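Local coordinates for protein CbbY (Rhodobacter sphaeroides, PDB 4UAS), which hydrolyses xylulose 1,5-bisphosphate, a potent rubisco inhibitor, to xylulose 5-phosphate and phosphate, as a magnesium-dependent sugar phosphatase of the haloacid dehalogenase superfamily, at residues 91-96 and 128-133; 150-155 and 177-182. All coordinates share one frame; numbering follows the deposited sequence.

Interaction 1 of 2, residues 91-96 and 128-133; sequences IALRPG and ACFGHP
Leu93 carries the apolar part of this contact, spreading its two methyls over Cys129, near the end of helix 119-129, and Phe130. CD2 packs against Cys129, 3.7 Å from its CB, and also reaches the CE2 and CZ side of the Phe130 ring, while CD1 rides over one face of that ring, displaced toward the rim. That is a CH-pi contact: CD1 stands 4.1 Å from the ring centroid, 23° off the normal, and comes nearest at CE1. The two side chains cross at about a right angle. Cys129 turns its SG away from its own carbonyl carbon (chi1 -61°), which brings the sulfur to 3.5 Å from the backbone O of Ile91, with Ile91 CG2 a looser apolar neighbour at 4.2 Å. Cut back to an alanine, position Leu93 is likely to leave the ring face of Phe130 and CB of Cys129 without their apolar cover.

No direct hydrogen bond joins the segments. The polar link is a water that donates to Cys129 O at 3.1 Å and accepts a weak bond from Leu93 N at 3.3 Å.

Gly131, with positive phi, takes the chain out of helix 119-129. Around the contact, Leu93 and Phe130 also rest on Ala98 and Ile101 of helix 97-107, with Gly96 at its N-cap position, and Ile91 reaches Met86 of helix 71-87.

Interaction 2 of 2, residues 150-155 and 177-182; sequences KKPSPD and SLNGLR. With PO4 (phosphate ion), chain C.
Lys151 NZ is the polar atom gripped here by several groups: it forms salt bridges with Glu175 OE2 and Asp8 OD1, hydrogen-bonds to Ala114 O, and donates to phosphate O1 at 3.2 Å. This matches the motif III lysine of haloacid dehalogenase (HAD) phosphatases, set beside the phosphate and Asp8, the probable nucleophile and a magnesium ligand. With every torsion beyond CG close to anti, the chain runs straight and carries the ammonium into the site, while its aliphatic part passes the first turn of helix 178-186. There CD lies 4.0 Å from Gly180 CA, in van der Waals contact with the helix backbone, and CB faces Asn179 O.

Pro152, which follows a cis peptide bond, brings the loop against the same helix. Its CA makes a CA-H...O contact of 3.4 Å to Asn179 O, with 142° at the hydrogen, and its ring lies alongside the Asn179 side chain. One turn further along the helix, Pro152 CB and CG sit over one face of the Arg182 guanidinium, toward its rim, with CG 3.7 Å from NH1. The bend of Arg182 at chi3 (65°) helps bring that flat group back beside the proline.

Both segments carry serine caps. Ser177, at the N-cap of helix 178-186, comes directly after the magnesium ligand Asp176. Ahead of helix 155-164, Ser153 OG accepts from Asp155 N at 3.1 Å, and Gly180 N gives Ser177 OG a bond of the same length.

The two interactions lie on opposite sides of the chain's centre, their own centres 23 Å apart and their nearest atoms about 8 Å apart, and they do not touch. Interaction 2 belongs to the active site: the Lys151 side chain is about 5 Å from the magnesium ion and about 3 Å from the side chain of Asp8. Interaction 1 is a surface contact farther out, where the side chain of Ile91 is about 13 Å from the magnesium and about 9 Å from the side chains of Asp10 and of Glu17, which binds substrate. Along the chain they follow in series, 91-96 with 128-133 closing before 150-155 with 177-182 opens.

Interaction 1 of 2, residues 91-96 and 128-133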
loop_
_atom_site.group_PDB
_atom_site.type_symbol
_atom_site.label_atom_id
_atom_site.label_comp_id
_atom_site.label_asym_id
_atom_site.label_seq_id
_atom_site.Cartn_x
_atom_site.Cartn_y
_atom_site.Cartn_z
ATOM N N ILE A 91 -11.668 -9.995 -0.630
ATOM C CA ILE A 91 -10.461 -9.480 -1.295
ATOM C C ILE A 91 -9.493 -10.633 -1.588
ATOM O O ILE A 91 -9.211 -11.491 -0.759
ATOM C CB ILE A 91 -9.777 -8.413 -0.429
ATOM C CG1 ILE A 91 -10.725 -7.208 -0.084
ATOM C CG2 ILE A 91 -8.530 -7.876 -1.074
ATOM C CD1 ILE A 91 -11.217 -6.442 -1.271
ATOM N N ALA A 92 -8.950 -10.634 -2.801
ATOM C CA ALA A 92 -7.926 -11.610 -3.254
ATOM C C ALA A 92 -6.619 -10.910 -3.504
ATOM O O ALA A 92 -6.575 -9.725 -3.825
ATOM C CB ALA A 92 -8.354 -12.268 -4.557
ATOM N N LEU A 93 -5.526 -11.671 -3.438
ATOM C CA LEU A 93 -4.251 -11.115 -3.939
ATOM C C LEU A 93 -4.297 -10.832 -5.417
ATOM O O LEU A 93 -4.967 -11.538 -6.190
ATOM C CB LEU A 93 -3.096 -12.085 -3.669
ATOM C CG LEU A 93 -2.855 -12.415 -2.205
ATOM C CD1 LEU A 93 -1.905 -13.588 -2.071
ATOM C CD2 LEU A 93 -2.291 -11.163 -1.502
ATOM N N ARG A 94 -3.568 -9.822 -5.884
ATOM C CA ARG A 94 -3.424 -9.576 -7.298
ATOM C C ARG A 94 -2.738 -10.778 -7.974
ATOM O O ARG A 94 -1.886 -11.449 -7.379
ATOM C CB ARG A 94 -2.655 -8.301 -7.558
ATOM C CG ARG A 94 -3.464 -7.048 -7.199
ATOM C CD ARG A 94 -2.818 -5.765 -7.751
ATOM N NE ARG A 94 -2.817 -5.758 -9.213
ATOM C CZ ARG A 94 -2.107 -4.937 -9.945
ATOM N NH1 ARG A 94 -1.363 -3.978 -9.392
ATOM N NH2 ARG A 94 -2.096 -5.094 -11.287
ATOM N N PRO A 95 -3.063 -11.023 -9.240
ATOM C CA PRO A 95 -2.389 -12.078 -9.961
ATOM C C PRO A 95 -0.875 -11.971 -9.901
ATOM O O PRO A 95 -0.296 -10.881 -10.039
ATOM C CB PRO A 95 -2.882 -11.974 -11.377
ATOM C CG PRO A 95 -4.203 -11.276 -11.267
ATOM C CD PRO A 95 -4.100 -10.393 -10.071
ATOM N N GLY A 96 -0.217 -13.112 -9.705
ATOM C CA GLY A 96 1.219 -13.193 -9.688
ATOM C C GLY A 96 1.885 -13.022 -8.311
ATOM O O GLY A 96 3.041 -13.344 -8.140
ATOM N N ALA A 128 -6.504 -12.513 5.809
ATOM C CA ALA A 128 -7.551 -12.846 4.833
ATOM C C ALA A 128 -6.960 -13.458 3.577
ATOM O O ALA A 128 -7.525 -14.413 3.012
ATOM C CB ALA A 128 -8.380 -11.632 4.525
ATOM N N CYS A 129 -5.845 -12.915 3.117
ATOM C CA CYS A 129 -5.354 -13.217 1.757
ATOM C C CYS A 129 -4.231 -14.225 1.736
ATOM O O CYS A 129 -4.108 -14.934 0.711
ATOM C CB CYS A 129 -4.892 -11.935 1.051
ATOM S SG CYS A 129 -6.143 -10.717 0.829
ATOM N N PHE A 130 -3.399 -14.267 2.769
ATOM C CA PHE A 130 -2.308 -15.184 2.858
ATOM C C PHE A 130 -2.628 -16.331 3.820
ATOM O O PHE A 130 -1.947 -17.354 3.776
ATOM C CB PHE A 130 -0.974 -14.536 3.229
ATOM C CG PHE A 130 -0.326 -13.631 2.190
ATOM C CD1 PHE A 130 0.441 -14.202 1.152
ATOM C CD2 PHE A 130 -0.369 -12.294 2.272
ATOM C CE1 PHE A 130 1.036 -13.430 0.239
ATOM C CE2 PHE A 130 0.258 -11.531 1.367
ATOM C CZ PHE A 130 0.963 -12.079 0.367
ATOM N N GLY A 131 -3.594 -16.157 4.751
ATOM C CA GLY A 131 -3.973 -17.084 5.776
ATOM C C GLY A 131 -2.974 -17.205 6.919
ATOM O O GLY A 131 -2.869 -18.247 7.547
ATOM N N HIS A 132 -2.173 -16.144 7.104
ATOM C CA HIS A 132 -1.158 -16.073 8.198
ATOM C C HIS A 132 -1.095 -14.677 8.775
ATOM O O HIS A 132 -1.393 -13.699 8.089
ATOM C CB HIS A 132 0.221 -16.353 7.559
ATOM C CG HIS A 132 0.399 -17.746 6.998
ATOM N ND1 HIS A 132 0.426 -18.848 7.789
ATOM C CD2 HIS A 132 0.481 -18.197 5.718
ATOM C CE1 HIS A 132 0.561 -19.923 7.039
ATOM N NE2 HIS A 132 0.590 -19.560 5.771
ATOM N N PRO A 133 -0.618 -14.528 10.040
ATOM C CA PRO A 133 -0.211 -13.190 10.504
ATOM C C PRO A 133 0.881 -12.601 9.612
ATOM O O PRO A 133 1.623 -13.391 8.985
ATOM C CB PRO A 133 0.364 -13.460 11.912
ATOM C CG PRO A 133 0.594 -14.918 11.959
ATOM C CD PRO A 133 -0.233 -15.605 10.958
HETATM O O HOH W 1 -5.928 -14.486 -1.731
#

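Interaction 2 of 2, residues 150-155 and 177-182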
loop_
_atom_site.group_PDB
_atom_site.type_symbol
_atom_site.label_atom_id
_atom_site.label_comp_id
_atom_site.label_asym_id
_atom_site.label_seq_id
_atom_site.Cartn_x
_atom_site.Cartn_y
_atom_site.Cartn_z
ATOM N N LYS A 150 5.421 10.443 4.621
ATOM C CA LYS A 150 4.919 9.316 3.856
ATOM C C LYS A 150 5.243 9.483 2.358
ATOM O O LYS A 150 5.682 10.538 1.881
ATOM C CB LYS A 150 3.399 9.119 4.057
ATOM C CG LYS A 150 3.079 8.660 5.506
ATOM C CD LYS A 150 1.574 8.444 5.642
ATOM C CE LYS A 150 1.152 7.698 6.866
ATOM N NZ LYS A 150 1.423 8.506 8.060
ATOM N N LYS A 151 5.091 8.380 1.633
ATOM C CA LYS A 151 5.290 8.381 0.173
ATOM C C LYS A 151 4.579 9.608 -0.406
ATOM O O LYS A 151 3.439 9.898 -0.033
ATOM C CB LYS A 151 4.770 7.092 -0.462
ATOM C CG LYS A 151 5.423 5.808 0.084
ATOM C CD LYS A 151 4.930 4.570 -0.682
ATOM C CE LYS A 151 5.194 3.283 0.040
ATOM N NZ LYS A 151 4.511 2.138 -0.623
ATOM N N PRO A 152 5.212 10.384 -1.281
ATOM C CA PRO A 152 6.385 10.051 -2.093
ATOM C C PRO A 152 7.745 10.171 -1.421
ATOM O O PRO A 152 8.757 9.852 -2.036
ATOM C CB PRO A 152 6.297 11.057 -3.253
ATOM C CG PRO A 152 5.634 12.254 -2.620
ATOM C CD PRO A 152 4.582 11.657 -1.720
ATOM N N SER A 153 7.808 10.571 -0.152
ATOM C CA SER A 153 9.093 10.497 0.549
ATOM C C SER A 153 9.582 9.071 0.542
ATOM O O SER A 153 8.829 8.140 0.830
ATOM C CB SER A 153 8.981 10.928 2.019
ATOM O OG SER A 153 10.171 10.582 2.716
ATOM N N PRO A 154 10.905 8.858 0.301
ATOM C CA PRO A 154 11.498 7.496 0.384
ATOM C C PRO A 154 11.650 6.957 1.806
ATOM O O PRO A 154 12.119 5.825 1.928
ATOM C CB PRO A 154 12.875 7.684 -0.278
ATOM C CG PRO A 154 12.727 8.936 -1.102
ATOM C CD PRO A 154 11.865 9.824 -0.245
ATOM N N ASP A 155 11.338 7.751 2.831
ATOM C CA ASP A 155 11.718 7.333 4.181
ATOM C C ASP A 155 11.214 5.947 4.575
ATOM O O ASP A 155 11.941 5.242 5.267
ATOM C CB ASP A 155 11.335 8.408 5.155
ATOM C CG ASP A 155 12.268 9.670 5.010
ATOM O OD1 ASP A 155 13.326 9.550 4.302
ATOM O OD2 ASP A 155 11.987 10.681 5.646
ATOM N N SER A 177 1.662 2.912 -7.922
ATOM C CA SER A 177 1.347 4.308 -8.014
ATOM C C SER A 177 2.568 5.130 -8.208
ATOM O O SER A 177 3.703 4.715 -7.885
ATOM C CB SER A 177 0.625 4.789 -6.766
ATOM O OG SER A 177 1.524 4.906 -5.661
ATOM N N LEU A 178 2.398 6.350 -8.691
ATOM C CA LEU A 178 3.486 7.281 -8.905
ATOM C C LEU A 178 4.129 7.706 -7.584
ATOM O O LEU A 178 5.354 7.754 -7.505
ATOM C CB LEU A 178 3.051 8.457 -9.730
ATOM C CG LEU A 178 4.082 9.522 -10.018
ATOM C CD1 LEU A 178 5.332 8.930 -10.705
ATOM C CD2 LEU A 178 3.496 10.647 -10.848
ATOM N N ASN A 179 3.348 7.984 -6.571
ATOM C CA ASN A 179 3.933 8.289 -5.291
ATOM C C ASN A 179 4.830 7.159 -4.807
ATOM O O ASN A 179 5.888 7.392 -4.199
ATOM C CB ASN A 179 2.887 8.586 -4.254
ATOM C CG ASN A 179 2.247 9.946 -4.317
ATOM O OD1 ASN A 179 1.005 10.092 -3.929
ATOM N ND2 ASN A 179 2.949 10.901 -4.699
ATOM N N GLY A 180 4.380 5.943 -5.032
ATOM C CA GLY A 180 5.161 4.764 -4.629
ATOM C C GLY A 180 6.469 4.594 -5.419
ATOM O O GLY A 180 7.519 4.340 -4.848
ATOM N N LEU A 181 6.359 4.762 -6.734
ATOM C CA LEU A 181 7.528 4.722 -7.605
ATOM C C LEU A 181 8.547 5.720 -7.163
ATOM O O LEU A 181 9.746 5.459 -7.063
ATOM C CB LEU A 181 7.090 4.931 -9.051
ATOM C CG LEU A 181 8.217 5.127 -10.065
ATOM C CD1 LEU A 181 9.128 3.930 -10.189
ATOM C CD2 LEU A 181 7.626 5.457 -11.404
ATOM N N ARG A 182 8.106 6.971 -6.934
ATOM C CA ARG A 182 9.034 8.024 -6.512
ATOM C C ARG A 182 9.732 7.678 -5.203
ATOM O O ARG A 182 10.940 7.928 -5.032
ATOM C CB ARG A 182 8.304 9.355 -6.375
ATOM C CG ARG A 182 7.848 9.943 -7.692
ATOM C CD ARG A 182 6.936 11.148 -7.495
ATOM N NE ARG A 182 7.648 12.228 -6.873
ATOM C CZ ARG A 182 7.080 13.248 -6.268
ATOM N NH1 ARG A 182 5.783 13.324 -6.158
ATOM N NH2 ARG A 182 7.853 14.171 -5.788
HETATM P P PO4 C . 0.286 1.913 0.051
HETATM O O1 PO4 C . 1.529 2.823 0.415
HETATM O O2 PO4 C . -0.984 2.582 0.721
HETATM O O3 PO4 C . 0.322 0.478 0.550
HETATM O O4 PO4 C . 0.000 1.942 -1.489
#